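Local coordinates for phosphate-binding protein (Xanthomonas axonopodis pv. citri, PDB 5UB3) that probably serves as a periplasmic receptor of the phosphonate-binding family, partnered with a diguanylate cyclase, and was captured with chloride bound, at residues L7-D12 with I42-D47. Numbering follows the deposited sequence.
Sequences LGRISD and ILMAPD
The side chain of Met44 lies along Arg9 and Ser11. Its CB rests 3.3 Å from the carbonyl oxygen of Arg9. CG, anti to the carbonyl carbon of its own residue (chi1 -73°), meets CG of Arg9 at 4.0 Å, the two chains passing at a slant. SD then comes to 4.0 Å from CB of Ser11, whose OG is hydrogen-bonded to Asp13 N, and the bend at chi3 turns CE off this line. Beneath these side chains the backbones run in the same general direction, joined by hydrogen bonds from Leu43 N to Leu7 O, Ala45 N to Arg9 O and Ser11 N to Ala45 O, the last being the shortest at 2.9 Å. The loops leaving parallel strands 4-8 and 39-42 thus stay paired past the sheet in this member of the periplasmic binding protein clan, while Leu43 O and Arg9 N, both buried here, find no polar partner. The Arg9 chain, bent at chi3, curls over the following residue, where NE gives a hydrogen bond to Ile10 O at 2.8 Å from above the carbonyl plane. At one end CD1 of Ile42 packs alongside CD2 of Leu7; at the other, CG2 of Ile10 touches CA of Asp47 at 3.6 Å. Strand 4-8 lies between strands 39-42 and 62-66, and Glu65 of the latter accepts the N-H of Ile10. Helix 14-28 meets Ile42, Arg9 and Ser11, whereas Ala45 packs on helix 48-56, N-capped by Asp47 through an OD1 hydrogen bond to Gln50 N.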
ATOM      1  N   LEU A   7       1.046 -16.429  -5.953  1.00 17.36           N
ATOM      2  CA  LEU A   7       0.947 -15.372  -4.945  1.00 17.17           C
ATOM      3  C   LEU A   7       1.796 -14.252  -5.465  1.00 18.47           C
ATOM      4  O   LEU A   7       2.910 -14.471  -5.985  1.00 16.02           O
ATOM      5  CB  LEU A   7       1.470 -15.831  -3.595  1.00 17.24           C
ATOM      6  CG  LEU A   7       1.839 -14.854  -2.464  1.00 17.19           C
ATOM      7  CD1 LEU A   7       0.709 -13.989  -1.970  1.00 18.26           C
ATOM      8  CD2 LEU A   7       2.417 -15.662  -1.320  1.00 19.08           C
ATOM      9  N   GLY A   8       1.303 -13.037  -5.297  1.00 17.65           N
ATOM     10  CA  GLY A   8       2.078 -11.910  -5.765  1.00 19.30           C
ATOM     11  C   GLY A   8       1.909 -10.688  -4.889  1.00 20.04           C
ATOM     12  O   GLY A   8       1.259 -10.725  -3.889  1.00 19.61           O
ATOM     13  N   ARG A   9       2.535  -9.608  -5.331  1.00 20.69           N
ATOM     14  CA  ARG A   9       2.287  -8.278  -4.860  1.00 22.41           C
ATOM     15  C   ARG A   9       2.938  -7.330  -5.865  1.00 21.41           C
ATOM     16  O   ARG A   9       3.796  -7.711  -6.668  1.00 19.77           O
ATOM     17  CB  ARG A   9       2.895  -7.993  -3.459  1.00 25.23           C
ATOM     18  CG  ARG A   9       4.412  -8.116  -3.403  1.00 27.58           C
ATOM     19  CD  ARG A   9       4.952  -7.470  -2.134  1.00 32.54           C
ATOM     20  NE  ARG A   9       4.905  -6.021  -2.208  1.00 34.55           N
ATOM     21  CZ  ARG A   9       5.441  -5.197  -1.311  1.00 41.56           C
ATOM     22  NH1 ARG A   9       6.085  -5.681  -0.262  1.00 45.51           N
ATOM     23  NH2 ARG A   9       5.319  -3.884  -1.445  1.00 36.20           N
ATOM     24  N   ILE A  10       2.531  -6.082  -5.773  1.00 19.98           N
ATOM     25  CA  ILE A  10       3.201  -5.019  -6.473  1.00 19.81           C
ATOM     26  C   ILE A  10       4.483  -4.769  -5.740  1.00 20.07           C
ATOM     27  O   ILE A  10       4.463  -4.594  -4.525  1.00 20.38           O
ATOM     28  CB  ILE A  10       2.336  -3.749  -6.447  1.00 20.11           C
ATOM     29  CG1 ILE A  10       0.944  -4.019  -7.115  1.00 19.49           C
ATOM     30  CG2 ILE A  10       3.063  -2.611  -7.145  1.00 20.82           C
ATOM     31  CD1 ILE A  10      -0.063  -2.942  -6.792  1.00 20.85           C
ATOM     32  N   SER A  11       5.589  -4.703  -6.456  1.00 19.64           N
ATOM     33  CA  SER A  11       6.840  -4.583  -5.812  1.00 22.99           C
ATOM     34  C   SER A  11       7.771  -3.767  -6.649  1.00 25.02           C
ATOM     35  O   SER A  11       7.952  -4.054  -7.806  1.00 25.81           O
ATOM     36  CB  SER A  11       7.447  -5.959  -5.622  1.00 24.97           C
ATOM     37  OG  SER A  11       8.820  -5.890  -5.190  1.00 24.29           O
ATOM     38  N   ASP A  12       8.452  -2.844  -6.009  1.00 27.92           N
ATOM     39  CA  ASP A  12       9.604  -2.158  -6.628  1.00 33.27           C
ATOM     40  C   ASP A  12      10.932  -2.842  -6.306  1.00 34.39           C
ATOM     41  O   ASP A  12      11.965  -2.280  -6.574  1.00 32.70           O
ATOM     42  CB  ASP A  12       9.709  -0.693  -6.149  1.00 36.67           C
ATOM     43  CG  ASP A  12       9.694  -0.545  -4.595  1.00 39.74           C
ATOM     44  OD1 ASP A  12       9.741  -1.552  -3.823  1.00 39.49           O
ATOM     45  OD2 ASP A  12       9.592   0.616  -4.128  1.00 46.69           O
ATOM     46  N   ILE A  42       5.479 -17.685  -7.270  1.00 19.12           N
ATOM     47  CA  ILE A  42       5.462 -16.290  -6.922  1.00 20.42           C
ATOM     48  C   ILE A  42       5.576 -15.493  -8.237  1.00 20.03           C
ATOM     49  O   ILE A  42       6.427 -15.810  -9.086  1.00 16.93           O
ATOM     50  CB  ILE A  42       6.668 -15.926  -6.019  1.00 22.00           C
ATOM     51  CG1 ILE A  42       6.620 -16.725  -4.685  1.00 26.19           C
ATOM     52  CG2 ILE A  42       6.746 -14.427  -5.745  1.00 20.93           C
ATOM     53  CD1 ILE A  42       5.405 -16.454  -3.840  1.00 28.99           C
ATOM     54  N   LEU A  43       4.774 -14.444  -8.360  1.00 18.48           N
ATOM     55  CA  LEU A  43       4.839 -13.533  -9.503  1.00 17.87           C
ATOM     56  C   LEU A  43       4.453 -12.153  -9.004  1.00 18.57           C
ATOM     57  O   LEU A  43       3.313 -11.885  -8.665  1.00 17.49           O
ATOM     58  CB  LEU A  43       3.928 -13.940 -10.645  1.00 18.22           C
ATOM     59  CG  LEU A  43       4.025 -13.114 -11.940  1.00 17.71           C
ATOM     60  CD1 LEU A  43       5.447 -13.000 -12.495  1.00 19.43           C
ATOM     61  CD2 LEU A  43       3.139 -13.678 -13.003  1.00 18.13           C
ATOM     62  N   MET A  44       5.437 -11.276  -8.985  1.00 19.72           N
ATOM     63  CA  MET A  44       5.228  -9.931  -8.537  1.00 20.44           C
ATOM     64  C   MET A  44       5.164  -9.051  -9.775  1.00 21.00           C
ATOM     65  O   MET A  44       5.423  -9.500 -10.883  1.00 19.60           O
ATOM     66  CB  MET A  44       6.363  -9.525  -7.603  1.00 21.61           C
ATOM     67  CG  MET A  44       6.295 -10.184  -6.257  1.00 21.37           C
ATOM     68  SD  MET A  44       7.799  -9.903  -5.297  1.00 23.75           S
ATOM     69  CE  MET A  44       8.879 -11.142  -6.008  1.00 21.78           C
ATOM     70  N   ALA A  45       4.730  -7.815  -9.605  1.00 19.95           N
ATOM     71  CA  ALA A  45       4.657  -6.930 -10.757  1.00 21.29           C
ATOM     72  C   ALA A  45       5.180  -5.599 -10.361  1.00 20.28           C
ATOM     73  O   ALA A  45       5.065  -5.250  -9.230  1.00 18.89           O
ATOM     74  CB  ALA A  45       3.230  -6.835 -11.288  1.00 20.90           C
ATOM     75  N   PRO A  46       5.766  -4.850 -11.303  1.00 22.06           N
ATOM     76  CA  PRO A  46       6.302  -3.503 -10.924  1.00 21.50           C
ATOM     77  C   PRO A  46       5.267  -2.454 -10.514  1.00 21.15           C
ATOM     78  O   PRO A  46       5.600  -1.513  -9.792  1.00 20.05           O
ATOM     79  CB  PRO A  46       7.068  -3.032 -12.195  1.00 23.87           C
ATOM     80  CG  PRO A  46       6.710  -3.995 -13.303  1.00 24.67           C
ATOM     81  CD  PRO A  46       5.848  -5.127 -12.753  1.00 22.49           C
ATOM     82  N   ASP A  47       4.022  -2.588 -10.936  1.00 19.18           N
ATOM     83  CA  ASP A  47       3.026  -1.554 -10.619  1.00 21.30           C
ATOM     84  C   ASP A  47       1.639  -2.139 -10.709  1.00 20.49           C
ATOM     85  O   ASP A  47       1.493  -3.297 -11.135  1.00 17.45           O
ATOM     86  CB  ASP A  47       3.182  -0.338 -11.526  1.00 24.35           C
ATOM     87  CG  ASP A  47       3.178  -0.718 -12.990  1.00 26.57           C
ATOM     88  OD1 ASP A  47       2.233  -1.368 -13.460  1.00 25.18           O
ATOM     89  OD2 ASP A  47       4.172  -0.421 -13.640  1.00 28.65           O
TER